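NOL1/NOP2/sun family protein (Enterococcus faecium, PDB 3M4X) is probably a ribosomal RNA methyltransferase of the RsmF type, which joins a class I methyltransferase domain to a C-terminal PUA-like, RNA-binding domain. Local coordinates at residues A[398-403]-A[427-432]; A[257-262]-A[279-284]. All coordinates share one frame; numbering follows the deposited sequence.

How the contacts relate
The two contacts lie in different domains and follow one another along the chain, contact 2 being complete before contact 1 begins. Their centres are 45 Å apart on opposite sides of the molecule's centre, and about 29 Å separates their nearest atoms. Contact 2 (257-262 with 279-284) belongs to the methyltransferase domain, at the antiparallel strands that flank the parallel core of its mixed sheet. Contact 1 (398-403 with 427-432) pairs two strands of the C-terminal PUA-like domain, which probably helps to hold RNA. Contact 1 is a parallel strand pair with direct backbone bonds; contact 2 joins its segments through water and side-chain packing.

Contact 1: A[398-403]-A[427-432]; sequences IPCLPI and LLVLDK
Cys400 to Pro402 run parallel to Leu427 to Val429, with strand axes 4.6 Å apart at closest approach and inclined by 35°. Four backbone hydrogen bonds zip the pair: Leu427 N to Pro399 O, Leu401 N to Leu427 O, Val429 N to Leu401 O and Ile403 N to Val429 O. The third is the longest at 3.3 Å, and here Val429 N stands about 50° out of the plane of the Leu401 carbonyl. Beyond the last of these bonds a water donates to Ile403 O and accepts from Asp431 N.

On one face Cys400 SG lies 4.0 Å from Val429 CG2. Ile398, just before strand 400-403, sets its CD1 3.4 Å from CD2 of Leu427 in the partner strand, tighter than usual; its chi1 of 64° places CG1 between the backbone N and the carbonyl carbon and carries CD1 there. On the reverse face Leu401 and Leu428 lie side by side and point the same way, with Leu401 CG 4.0 Å from Leu428 CD2. Ile403 packs CG2 on Leu428 CB at 4.2 Å and CG1 near Leu430 CB, and Leu430 CD1 lies 3.6 Å from Ile403 O.

Within this PUA-like domain strand 400-403 is an outermost strand of a mixed sheet, while strand 426-430 is paired on its other edge with strand 433-441, through Leu428. Helix 405-413 covers the face of Ile403, Leu428 and Leu430, bringing Trp408 and Tyr411 onto it beside Phe417 of strand 417-418.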
ATOM      1  N   ILE A 398     -12.964  24.171   3.980  1.00 34.98           N
ATOM      2  CA  ILE A 398     -13.677  24.021   2.713  1.00 32.52           C
ATOM      3  C   ILE A 398     -15.183  23.919   2.923  1.00 32.06           C
ATOM      4  O   ILE A 398     -15.628  23.594   4.018  1.00 33.32           O
ATOM      5  CB  ILE A 398     -13.230  22.752   1.977  1.00 37.70           C
ATOM      6  CG1 ILE A 398     -13.607  21.530   2.808  1.00 41.81           C
ATOM      7  CG2 ILE A 398     -11.720  22.780   1.697  1.00 36.00           C
ATOM      8  CD1 ILE A 398     -13.040  20.284   2.269  1.00 50.50           C
ATOM      9  N   PRO A 399     -15.969  24.197   1.864  1.00 30.10           N
ATOM     10  CA  PRO A 399     -17.432  24.071   1.915  1.00 33.36           C
ATOM     11  C   PRO A 399     -17.849  22.616   2.127  1.00 35.73           C
ATOM     12  O   PRO A 399     -17.533  21.730   1.319  1.00 38.87           O
ATOM     13  CB  PRO A 399     -17.887  24.568   0.532  1.00 32.60           C
ATOM     14  CG  PRO A 399     -16.774  25.425   0.054  1.00 37.27           C
ATOM     15  CD  PRO A 399     -15.518  24.740   0.573  1.00 27.76           C
ATOM     16  N   CYS A 400     -18.540  22.384   3.233  1.00 28.00           N
ATOM     17  CA  CYS A 400     -18.940  21.050   3.635  1.00 32.08           C
ATOM     18  C   CYS A 400     -20.443  20.946   3.764  1.00 34.85           C
ATOM     19  O   CYS A 400     -21.111  21.895   4.164  1.00 39.56           O
ATOM     20  CB  CYS A 400     -18.321  20.717   4.993  1.00 28.11           C
ATOM     21  SG  CYS A 400     -16.568  20.450   4.934  1.00 42.13           S
ATOM     22  N   LEU A 401     -20.970  19.773   3.460  1.00 36.33           N
ATOM     23  CA  LEU A 401     -22.381  19.500   3.676  1.00 36.16           C
ATOM     24  C   LEU A 401     -22.459  18.214   4.501  1.00 32.27           C
ATOM     25  O   LEU A 401     -22.321  17.113   3.975  1.00 30.37           O
ATOM     26  CB  LEU A 401     -23.085  19.391   2.315  1.00 36.20           C
ATOM     27  CG  LEU A 401     -24.484  18.830   2.019  1.00 37.92           C
ATOM     28  CD1 LEU A 401     -25.185  18.184   3.209  1.00 35.84           C
ATOM     29  CD2 LEU A 401     -25.336  19.899   1.385  1.00 29.57           C
ATOM     30  N   PRO A 402     -22.629  18.360   5.816  1.00 35.47           N
ATOM     31  CA  PRO A 402     -22.785  17.209   6.704  1.00 32.23           C
ATOM     32  C   PRO A 402     -23.986  16.349   6.297  1.00 35.78           C
ATOM     33  O   PRO A 402     -25.039  16.896   5.968  1.00 38.32           O
ATOM     34  CB  PRO A 402     -23.058  17.858   8.068  1.00 34.50           C
ATOM     35  CG  PRO A 402     -22.489  19.246   7.964  1.00 31.86           C
ATOM     36  CD  PRO A 402     -22.734  19.643   6.538  1.00 30.08           C
ATOM     37  N   ILE A 403     -23.824  15.032   6.313  1.00 33.06           N
ATOM     38  CA  ILE A 403     -24.895  14.115   5.945  1.00 29.63           C
ATOM     39  C   ILE A 403     -25.097  13.076   7.042  1.00 33.74           C
ATOM     40  O   ILE A 403     -24.267  12.960   7.954  1.00 30.57           O
ATOM     41  CB  ILE A 403     -24.586  13.392   4.638  1.00 33.00           C
ATOM     42  CG1 ILE A 403     -23.377  12.483   4.823  1.00 31.15           C
ATOM     43  CG2 ILE A 403     -24.332  14.412   3.524  1.00 32.55           C
ATOM     44  CD1 ILE A 403     -23.097  11.580   3.650  1.00 34.16           C
ATOM     45  N   LEU A 427     -18.208  19.156  -0.195  1.00 37.23           N
ATOM     46  CA  LEU A 427     -17.660  17.921   0.350  1.00 34.68           C
ATOM     47  C   LEU A 427     -18.696  17.322   1.290  1.00 27.89           C
ATOM     48  O   LEU A 427     -19.040  17.927   2.298  1.00 26.93           O
ATOM     49  CB  LEU A 427     -16.370  18.203   1.136  1.00 28.50           C
ATOM     50  CG  LEU A 427     -15.661  16.969   1.715  1.00 32.81           C
ATOM     51  CD1 LEU A 427     -15.082  16.100   0.596  1.00 26.76           C
ATOM     52  CD2 LEU A 427     -14.585  17.339   2.741  1.00 27.11           C
ATOM     53  N   LEU A 428     -19.197  16.139   0.961  1.00 29.64           N
ATOM     54  CA  LEU A 428     -20.096  15.426   1.870  1.00 31.96           C
ATOM     55  C   LEU A 428     -19.302  14.843   3.034  1.00 34.61           C
ATOM     56  O   LEU A 428     -18.288  14.185   2.829  1.00 36.56           O
ATOM     57  CB  LEU A 428     -20.858  14.327   1.123  1.00 31.69           C
ATOM     58  CG  LEU A 428     -21.524  14.845  -0.155  1.00 31.86           C
ATOM     59  CD1 LEU A 428     -22.486  13.827  -0.740  1.00 34.64           C
ATOM     60  CD2 LEU A 428     -22.247  16.151   0.095  1.00 28.85           C
ATOM     61  N   VAL A 429     -19.746  15.114   4.258  1.00 37.12           N
ATOM     62  CA  VAL A 429     -19.024  14.673   5.448  1.00 28.04           C
ATOM     63  C   VAL A 429     -19.954  13.936   6.410  1.00 31.48           C
ATOM     64  O   VAL A 429     -20.974  14.480   6.837  1.00 32.80           O
ATOM     65  CB  VAL A 429     -18.338  15.853   6.181  1.00 35.88           C
ATOM     66  CG1 VAL A 429     -17.676  15.382   7.463  1.00 37.20           C
ATOM     67  CG2 VAL A 429     -17.312  16.533   5.280  1.00 40.60           C
ATOM     68  N   LEU A 430     -19.595  12.696   6.740  1.00 27.99           N
ATOM     69  CA  LEU A 430     -20.338  11.887   7.705  1.00 29.98           C
ATOM     70  C   LEU A 430     -19.626  11.961   9.048  1.00 32.50           C
ATOM     71  O   LEU A 430     -18.552  11.386   9.231  1.00 39.19           O
ATOM     72  CB  LEU A 430     -20.425  10.432   7.227  1.00 32.51           C
ATOM     73  CG  LEU A 430     -21.209   9.376   8.009  1.00 34.52           C
ATOM     74  CD1 LEU A 430     -22.660   9.785   8.237  1.00 31.84           C
ATOM     75  CD2 LEU A 430     -21.146   8.061   7.246  1.00 33.14           C
ATOM     76  N   ASP A 431     -20.233  12.673   9.987  1.00 28.46           N
ATOM     77  CA  ASP A 431     -19.611  12.964  11.275  1.00 32.35           C
ATOM     78  C   ASP A 431     -18.347  13.764  11.010  1.00 40.89           C
ATOM     79  O   ASP A 431     -18.403  14.994  10.895  1.00 40.16           O
ATOM     80  CB  ASP A 431     -19.323  11.683  12.070  1.00 31.11           C
ATOM     81  CG  ASP A 431     -18.898  11.965  13.512  1.00 34.62           C
ATOM     82  OD1 ASP A 431     -18.414  13.080  13.813  1.00 35.07           O
ATOM     83  OD2 ASP A 431     -19.056  11.064  14.361  1.00 37.03           O
ATOM     84  N   LYS A 432     -17.212  13.074  10.877  1.00 36.88           N
ATOM     85  CA  LYS A 432     -15.961  13.743  10.525  1.00 35.15           C
ATOM     86  C   LYS A 432     -15.309  13.134   9.284  1.00 36.55           C
ATOM     87  O   LYS A 432     -14.191  13.500   8.902  1.00 38.16           O
ATOM     88  CB  LYS A 432     -14.992  13.717  11.708  1.00 37.65           C
ATOM     89  CG  LYS A 432     -15.339  14.693  12.828  1.00 39.19           C
ATOM     90  CD  LYS A 432     -14.257  14.677  13.896  1.00 39.46           C
ATOM     91  CE  LYS A 432     -14.702  15.456  15.124  1.00 46.22           C
ATOM     92  NZ  LYS A 432     -13.689  15.409  16.216  1.00 51.51           N
TER
HETATM   93  O   HOH W   1     -22.763  14.288   9.697  1.00 37.82           O

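Contact 2: A[257-262]-A[279-284]; sequences IEEIPL and LEKTIR
Ile257, Ile260 and Leu262 meet Leu279, Lys281 and Ile283 in the Rossmann-like methyltransferase fold, where strands 255-258 and 283-285 both pair antiparallel with strand 295-302, through backbone hydrogen bonds of Glu258 with Lys299 and of Ile283 with Val297. No direct hydrogen bond joins the two segments to each other.

Apolar contacts form two clusters. In the first, Ile257 spreads its two branches: CD1 reaches Leu279 CD1 at 3.6 Å, while CG2, anti to the backbone N, lies against Lys281 CB and, a little farther off, Thr282 CG2. Ile246 of helix 243-252 touches both Ile257 and Leu279. In the second, the terminal methyl of Ile283 is the common point: its CD1 lies 3.7 Å from Ile260 CG2 and 3.9 Å from Leu262 CD1, and also near Ile260 CD1. Helix 95-101 adds Ala100 against Ile260, and Ile96 and Thr99 against Leu262.

Lys281 contributes mainly its aliphatic part. Extended beyond CG, the chain crosses Ile257 and passes Glu259, with its CD 4.2 Å from Glu259 CG. The charged ends do not meet: Lys281 NZ stays 5.8 Å from Glu259 OE2, leaving at most a long-range attraction. The carboxylate of Glu258 turns instead to Thr301 and Thr256.

Water supplies the polar link between the two backbones. One molecule accepts from Ile260 N and donates to Lys281 O at 2.7 Å; a second stands close to Glu258 O and Lys281 O, but it has more acceptors in reach than protons, so which bonds it makes stays open.

Within 279-284 the 3-10 turn is closed by Leu279 O, which accepts from both Thr282 N and, in the carbonyl plane, Thr282 OG1 at 2.7 Å.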
ATOM      1  N   ILE A 257      23.430  -6.047   6.525  1.00 35.08           N
ATOM      2  CA  ILE A 257      22.202  -6.444   7.200  1.00 36.30           C
ATOM      3  C   ILE A 257      21.973  -5.521   8.391  1.00 33.36           C
ATOM      4  O   ILE A 257      22.879  -5.261   9.177  1.00 36.65           O
ATOM      5  CB  ILE A 257      22.243  -7.907   7.720  1.00 40.13           C
ATOM      6  CG1 ILE A 257      22.653  -8.888   6.617  1.00 35.34           C
ATOM      7  CG2 ILE A 257      20.886  -8.287   8.323  1.00 36.70           C
ATOM      8  CD1 ILE A 257      22.621 -10.377   7.054  1.00 24.62           C
ATOM      9  N   GLU A 258      20.749  -5.044   8.536  1.00 37.29           N
ATOM     10  CA  GLU A 258      20.449  -4.050   9.544  1.00 36.89           C
ATOM     11  C   GLU A 258      19.406  -4.541  10.556  1.00 39.56           C
ATOM     12  O   GLU A 258      18.593  -5.437  10.274  1.00 31.11           O
ATOM     13  CB  GLU A 258      19.965  -2.773   8.848  1.00 40.26           C
ATOM     14  CG  GLU A 258      20.596  -1.499   9.367  1.00 49.65           C
ATOM     15  CD  GLU A 258      22.011  -1.290   8.879  1.00 53.58           C
ATOM     16  OE1 GLU A 258      22.338  -1.727   7.758  1.00 55.08           O
ATOM     17  OE2 GLU A 258      22.801  -0.671   9.620  1.00 59.96           O
ATOM     18  N   GLU A 259      19.423  -3.939  11.738  1.00 41.21           N
ATOM     19  CA  GLU A 259      18.450  -4.276  12.764  1.00 37.79           C
ATOM     20  C   GLU A 259      17.087  -3.692  12.439  1.00 41.30           C
ATOM     21  O   GLU A 259      16.983  -2.635  11.822  1.00 43.25           O
ATOM     22  CB  GLU A 259      18.923  -3.786  14.122  1.00 42.09           C
ATOM     23  CG  GLU A 259      20.259  -4.386  14.507  1.00 57.66           C
ATOM     24  CD  GLU A 259      20.529  -4.317  15.995  1.00 73.20           C
ATOM     25  OE1 GLU A 259      20.055  -3.358  16.649  1.00 75.92           O
ATOM     26  OE2 GLU A 259      21.219  -5.227  16.512  1.00 78.62           O
ATOM     27  N   ILE A 260      16.045  -4.409  12.839  1.00 41.89           N
ATOM     28  CA  ILE A 260      14.677  -3.953  12.683  1.00 36.28           C
ATOM     29  C   ILE A 260      14.072  -3.801  14.073  1.00 44.52           C
ATOM     30  O   ILE A 260      13.588  -4.773  14.648  1.00 45.20           O
ATOM     31  CB  ILE A 260      13.857  -4.969  11.881  1.00 39.12           C
ATOM     32  CG1 ILE A 260      14.455  -5.134  10.475  1.00 30.44           C
ATOM     33  CG2 ILE A 260      12.373  -4.546  11.839  1.00 38.40           C
ATOM     34  CD1 ILE A 260      13.876  -6.287   9.653  1.00 25.47           C
ATOM     35  N   PRO A 261      14.132  -2.588  14.637  1.00 49.30           N
ATOM     36  CA  PRO A 261      13.632  -2.407  16.004  1.00 47.88           C
ATOM     37  C   PRO A 261      12.151  -2.761  16.102  1.00 51.00           C
ATOM     38  O   PRO A 261      11.348  -2.337  15.269  1.00 52.03           O
ATOM     39  CB  PRO A 261      13.840  -0.910  16.265  1.00 50.83           C
ATOM     40  CG  PRO A 261      14.841  -0.460  15.222  1.00 51.75           C
ATOM     41  CD  PRO A 261      14.591  -1.323  14.033  1.00 49.34           C
ATOM     42  N   LEU A 262      11.796  -3.554  17.105  1.00 55.65           N
ATOM     43  CA  LEU A 262      10.399  -3.895  17.356  1.00 58.53           C
ATOM     44  C   LEU A 262      10.117  -4.030  18.842  1.00 59.81           C
ATOM     45  O   LEU A 262      11.002  -4.385  19.623  1.00 58.81           O
ATOM     46  CB  LEU A 262      10.024  -5.196  16.660  1.00 58.74           C
ATOM     47  CG  LEU A 262       9.584  -5.074  15.211  1.00 60.59           C
ATOM     48  CD1 LEU A 262       9.146  -6.433  14.722  1.00 62.33           C
ATOM     49  CD2 LEU A 262       8.454  -4.076  15.104  1.00 61.56           C
ATOM     50  N   LEU A 279      22.522 -12.896  10.091  1.00 37.59           N
ATOM     51  CA  LEU A 279      21.208 -13.410   9.721  1.00 37.50           C
ATOM     52  C   LEU A 279      20.174 -13.374  10.865  1.00 40.79           C
ATOM     53  O   LEU A 279      18.966 -13.320  10.635  1.00 40.21           O
ATOM     54  CB  LEU A 279      21.356 -14.828   9.174  1.00 37.35           C
ATOM     55  CG  LEU A 279      21.308 -15.033   7.650  1.00 41.17           C
ATOM     56  CD1 LEU A 279      21.301 -13.736   6.865  1.00 41.74           C
ATOM     57  CD2 LEU A 279      22.414 -15.970   7.161  1.00 30.10           C
ATOM     58  N   GLU A 280      20.658 -13.399  12.097  1.00 39.76           N
ATOM     59  CA  GLU A 280      19.785 -13.348  13.256  1.00 41.06           C
ATOM     60  C   GLU A 280      19.035 -12.020  13.335  1.00 40.06           C
ATOM     61  O   GLU A 280      18.038 -11.905  14.051  1.00 43.57           O
ATOM     62  CB  GLU A 280      20.599 -13.572  14.536  1.00 39.68           C
ATOM     63  CG  GLU A 280      21.603 -12.462  14.837  1.00 45.93           C
ATOM     64  CD  GLU A 280      22.936 -12.609  14.093  1.00 51.01           C
ATOM     65  OE1 GLU A 280      23.112 -13.568  13.303  1.00 52.80           O
ATOM     66  OE2 GLU A 280      23.819 -11.759  14.322  1.00 51.48           O
ATOM     67  N   LYS A 281      19.525 -11.021  12.605  1.00 40.37           N
ATOM     68  CA  LYS A 281      18.900  -9.698  12.556  1.00 39.96           C
ATOM     69  C   LYS A 281      17.706  -9.676  11.625  1.00 33.96           C
ATOM     70  O   LYS A 281      16.957  -8.708  11.599  1.00 36.13           O
ATOM     71  CB  LYS A 281      19.896  -8.642  12.077  1.00 38.84           C
ATOM     72  CG  LYS A 281      21.060  -8.387  13.010  1.00 43.69           C
ATOM     73  CD  LYS A 281      22.062  -7.449  12.338  1.00 47.65           C
ATOM     74  CE  LYS A 281      23.437  -7.574  12.972  1.00 56.21           C
ATOM     75  NZ  LYS A 281      24.487  -6.979  12.104  1.00 60.49           N
ATOM     76  N   THR A 282      17.554 -10.724  10.824  1.00 34.55           N
ATOM     77  CA  THR A 282      16.357 -10.866  10.010  1.00 34.86           C
ATOM     78  C   THR A 282      15.240 -11.510  10.847  1.00 38.46           C
ATOM     79  O   THR A 282      15.499 -12.114  11.891  1.00 38.51           O
ATOM     80  CB  THR A 282      16.640 -11.645   8.709  1.00 35.12           C
ATOM     81  OG1 THR A 282      16.869 -13.029   9.002  1.00 41.14           O
ATOM     82  CG2 THR A 282      17.883 -11.059   7.995  1.00 25.68           C
ATOM     83  N   ILE A 283      14.001 -11.360  10.393  1.00 38.78           N
ATOM     84  CA  ILE A 283      12.832 -11.694  11.204  1.00 37.29           C
ATOM     85  C   ILE A 283      12.033 -12.819  10.592  1.00 36.17           C
ATOM     86  O   ILE A 283      11.701 -12.781   9.410  1.00 35.39           O
ATOM     87  CB  ILE A 283      11.864 -10.509  11.299  1.00 33.66           C
ATOM     88  CG1 ILE A 283      12.445  -9.379  12.147  1.00 33.43           C
ATOM     89  CG2 ILE A 283      10.508 -10.960  11.833  1.00 33.14           C
ATOM     90  CD1 ILE A 283      11.535  -8.146  12.167  1.00 38.44           C
ATOM     91  N   ARG A 284      11.711 -13.809  11.410  1.00 38.74           N
ATOM     92  CA  ARG A 284      10.805 -14.862  10.990  1.00 41.11           C
ATOM     93  C   ARG A 284       9.533 -14.832  11.812  1.00 38.70           C
ATOM     94  O   ARG A 284       9.552 -14.570  13.011  1.00 37.65           O
ATOM     95  CB  ARG A 284      11.465 -16.244  11.078  1.00 35.32           C
ATOM     96  CG  ARG A 284      12.225 -16.632   9.813  1.00 36.36           C
ATOM     97  CD  ARG A 284      12.937 -17.971   9.981  1.00 36.10           C
ATOM     98  NE  ARG A 284      13.568 -18.426   8.747  1.00 35.81           N
ATOM     99  CZ  ARG A 284      12.953 -19.124   7.791  1.00 40.83           C
ATOM    100  NH1 ARG A 284      11.672 -19.463   7.913  1.00 39.04           N
ATOM    101  NH2 ARG A 284      13.623 -19.482   6.704  1.00 40.12           N
TER
HETATM  102  O   HOH W   2      17.204  -7.280   8.795  1.00 35.26           O
HETATM  103  O   HOH W   3      16.527  -7.251  13.808  1.00 32.20           O